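Local coordinates for protein archaemetzincin (Archaeoglobus fulgidus, PDB 3ZVS) that is probably a zinc metalloprotease of the peptidase M54 family whose natural substrate is unknown, binding one catalytic and one apparently structural zinc ion, at residues G83-L94 with A115-K126. Numbering follows the deposited sequence.
With ZN (zinc ion), chain D.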
# COMPACT_ATOMS: atom_id res chain seq x y z
N GLY A 83 -3.57 -4.45 2.05
CA GLY A 83 -2.14 -4.53 1.91
C GLY A 83 -1.56 -5.44 2.98
O GLY A 83 -2.27 -5.97 3.85
N GLU A 84 -0.25 -5.60 2.92
CA GLU A 84 0.53 -6.32 3.90
C GLU A 84 1.93 -5.72 3.90
O GLU A 84 2.46 -5.33 2.84
CB GLU A 84 0.59 -7.84 3.65
CG GLU A 84 1.23 -8.59 4.87
CD GLU A 84 1.27 -10.10 4.77
OE1 GLU A 84 0.77 -10.63 3.79
OE2 GLU A 84 1.81 -10.74 5.70
N ALA A 85 2.53 -5.59 5.08
CA ALA A 85 3.83 -4.99 5.22
C ALA A 85 4.70 -5.75 6.20
O ALA A 85 4.20 -6.39 7.13
CB ALA A 85 3.67 -3.51 5.69
N GLU A 86 6.01 -5.65 6.00
CA GLU A 86 6.98 -6.09 7.00
C GLU A 86 7.17 -4.96 8.02
O GLU A 86 7.74 -3.93 7.69
CB GLU A 86 8.31 -6.40 6.34
CG GLU A 86 8.21 -7.47 5.27
CD GLU A 86 9.51 -7.71 4.54
OE1 GLU A 86 10.33 -6.80 4.43
OE2 GLU A 86 9.74 -8.86 4.10
N LEU A 87 6.70 -5.15 9.26
CA LEU A 87 6.82 -4.11 10.27
C LEU A 87 8.28 -3.82 10.60
O LEU A 87 9.00 -4.71 11.05
CB LEU A 87 6.06 -4.54 11.54
CG LEU A 87 6.08 -3.50 12.65
CD1 LEU A 87 5.17 -2.31 12.40
CD2 LEU A 87 5.70 -4.14 13.99
N GLY A 88 8.72 -2.60 10.30
CA GLY A 88 10.12 -2.22 10.46
C GLY A 88 11.10 -2.95 9.54
O GLY A 88 12.31 -2.89 9.78
N GLY A 89 10.58 -3.60 8.49
CA GLY A 89 11.38 -4.35 7.51
C GLY A 89 11.67 -3.53 6.25
O GLY A 89 12.06 -2.36 6.31
N ALA A 90 11.46 -4.17 5.09
CA ALA A 90 11.82 -3.53 3.84
C ALA A 90 10.69 -3.39 2.85
O ALA A 90 10.72 -2.48 2.01
CB ALA A 90 12.96 -4.27 3.21
N ARG A 91 9.71 -4.30 2.93
CA ARG A 91 8.75 -4.50 1.84
C ARG A 91 7.30 -4.37 2.29
O ARG A 91 6.94 -4.72 3.41
CB ARG A 91 8.92 -5.91 1.25
CG ARG A 91 10.26 -6.13 0.60
CD ARG A 91 10.43 -7.58 0.23
NE ARG A 91 10.72 -8.41 1.39
CZ ARG A 91 11.26 -9.62 1.31
NH1 ARG A 91 11.58 -10.12 0.14
NH2 ARG A 91 11.48 -10.33 2.42
N ALA A 92 6.44 -3.87 1.39
CA ALA A 92 5.00 -3.91 1.57
C ALA A 92 4.33 -4.08 0.23
O ALA A 92 4.98 -3.87 -0.82
CB ALA A 92 4.49 -2.64 2.25
N VAL A 93 3.06 -4.44 0.26
CA VAL A 93 2.22 -4.49 -0.90
C VAL A 93 0.91 -3.77 -0.59
O VAL A 93 0.38 -3.83 0.51
CB VAL A 93 1.99 -5.95 -1.37
CG1 VAL A 93 1.30 -6.75 -0.33
CG2 VAL A 93 1.19 -5.98 -2.68
N LEU A 94 0.44 -3.04 -1.58
CA LEU A 94 -0.85 -2.37 -1.58
C LEU A 94 -1.68 -2.89 -2.76
O LEU A 94 -1.18 -2.96 -3.88
CB LEU A 94 -0.63 -0.87 -1.79
CG LEU A 94 -1.89 -0.05 -2.11
CD1 LEU A 94 -2.89 0.00 -0.96
CD2 LEU A 94 -1.49 1.37 -2.53
N ALA A 115 -1.41 3.71 0.44
CA ALA A 115 0.03 3.58 0.23
C ALA A 115 0.84 4.12 1.41
O ALA A 115 1.78 3.49 1.87
CB ALA A 115 0.47 4.31 -1.07
N VAL A 116 0.47 5.30 1.89
CA VAL A 116 1.12 5.91 3.03
C VAL A 116 1.02 5.00 4.25
O VAL A 116 2.00 4.80 4.97
CB VAL A 116 0.52 7.28 3.29
CG1 VAL A 116 1.00 7.86 4.64
CG2 VAL A 116 0.92 8.26 2.18
N HIS A 117 -0.16 4.41 4.45
CA HIS A 117 -0.39 3.46 5.56
C HIS A 117 0.61 2.29 5.50
O HIS A 117 1.24 1.92 6.47
CB HIS A 117 -1.83 2.97 5.47
CG HIS A 117 -2.20 2.01 6.55
ND1 HIS A 117 -2.82 2.41 7.72
CD2 HIS A 117 -2.03 0.66 6.66
CE1 HIS A 117 -3.04 1.35 8.48
NE2 HIS A 117 -2.57 0.28 7.86
N GLU A 118 0.71 1.67 4.32
CA GLU A 118 1.61 0.54 4.18
C GLU A 118 3.07 0.93 4.43
O GLU A 118 3.82 0.23 5.08
CB GLU A 118 1.46 -0.08 2.78
CG GLU A 118 0.13 -0.77 2.55
CD GLU A 118 -0.24 -1.75 3.64
OE1 GLU A 118 0.65 -2.52 4.09
OE2 GLU A 118 -1.40 -1.76 4.07
N ILE A 119 3.49 2.04 3.87
CA ILE A 119 4.87 2.48 4.03
C ILE A 119 5.12 2.81 5.51
O ILE A 119 6.17 2.51 6.04
CB ILE A 119 5.19 3.67 3.08
CG1 ILE A 119 5.21 3.20 1.63
CG2 ILE A 119 6.52 4.31 3.42
CD1 ILE A 119 5.03 4.35 0.67
N GLY A 120 4.14 3.40 6.19
CA GLY A 120 4.28 3.65 7.61
C GLY A 120 4.59 2.38 8.37
O GLY A 120 5.41 2.42 9.29
N HIS A 121 3.92 1.28 8.05
CA HIS A 121 4.27 0.01 8.67
C HIS A 121 5.71 -0.41 8.40
O HIS A 121 6.40 -0.88 9.30
CB HIS A 121 3.40 -1.13 8.17
CG HIS A 121 1.99 -1.17 8.70
ND1 HIS A 121 1.66 -1.08 10.04
CD2 HIS A 121 0.83 -1.40 8.05
CE1 HIS A 121 0.35 -1.25 10.18
NE2 HIS A 121 -0.18 -1.43 8.98
N VAL A 122 6.19 -0.23 7.16
CA VAL A 122 7.58 -0.60 6.86
C VAL A 122 8.54 0.23 7.73
O VAL A 122 9.58 -0.28 8.16
CB VAL A 122 7.93 -0.45 5.36
CG1 VAL A 122 9.37 -0.91 5.11
CG2 VAL A 122 6.97 -1.27 4.51
N LEU A 123 8.16 1.46 8.02
CA LEU A 123 8.96 2.36 8.85
C LEU A 123 8.80 2.10 10.33
O LEU A 123 9.35 2.84 11.14
CB LEU A 123 8.62 3.82 8.58
CG LEU A 123 8.83 4.26 7.14
CD1 LEU A 123 8.41 5.70 6.95
CD2 LEU A 123 10.27 4.01 6.71
N GLY A 124 8.01 1.11 10.70
CA GLY A 124 7.97 0.61 12.06
C GLY A 124 6.73 1.01 12.83
O GLY A 124 6.62 0.69 14.02
N LEU A 125 5.78 1.67 12.17
CA LEU A 125 4.55 2.10 12.82
C LEU A 125 3.49 1.01 12.85
O LEU A 125 3.13 0.43 11.83
CB LEU A 125 3.95 3.34 12.15
CG LEU A 125 4.86 4.56 12.12
CD1 LEU A 125 4.24 5.67 11.31
CD2 LEU A 125 5.09 5.06 13.53
N LYS A 126 3.01 0.71 14.05
CA LYS A 126 1.85 -0.14 14.24
C LYS A 126 0.54 0.63 14.04
O LYS A 126 0.54 1.85 13.87
CB LYS A 126 1.87 -0.75 15.64
CG LYS A 126 3.09 -1.60 15.89
CD LYS A 126 3.07 -2.28 17.27
CE LYS A 126 4.49 -2.65 17.70
NZ LYS A 126 5.40 -1.45 17.88
ZN ZN D . -2.21 -1.61 8.65
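The carbonyl oxygen of His121 takes two N-H donors at the end of the helix: Gly88 N reaches it across the contact at 3.1 Å, nearly straight (167°) and in the carbonyl plane, and Gly124 N closes back onto it at 2.9 Å in a Schellman motif. Gly88 lies in the type II turn from Glu86 to Gly89 that joins edge strand 83-85 to its antiparallel neighbour 91-95, so the hairpin turn docks on the last helical turn. Val122 wedges against the hairpin: with CG1 anti to the backbone N (chi1 -178°), that methyl lies 3.3 Å from Gly89 O, while CG2 packs 3.6 Å from Ala92 CB. This helix carries the HExxH motif of the metzincins, and His117 and His121 bind the catalytic zinc through NE2, His127 completing the histidine trio. His121 ND1 donates to Leu125 O at 2.8 Å, which, with the zinc bond at NE2, holds the turn of its ring, and Ala85 CB presses on His121 CB at 3.4 Å. Glu118, the inferred proton acceptor, bends at chi2 (-51°) to lay its carboxylate alongside strand 83-85, OE2 3.6 Å from Gly83 CA. An alanine in place of Glu118 would remove the inferred proton acceptor and is likely to leave a gap against Gly83. Farther back along the helix, Leu94 CD2 meets Ala115 CB at 3.8 Å, and Leu66 of the neighbouring strand touches both side chains.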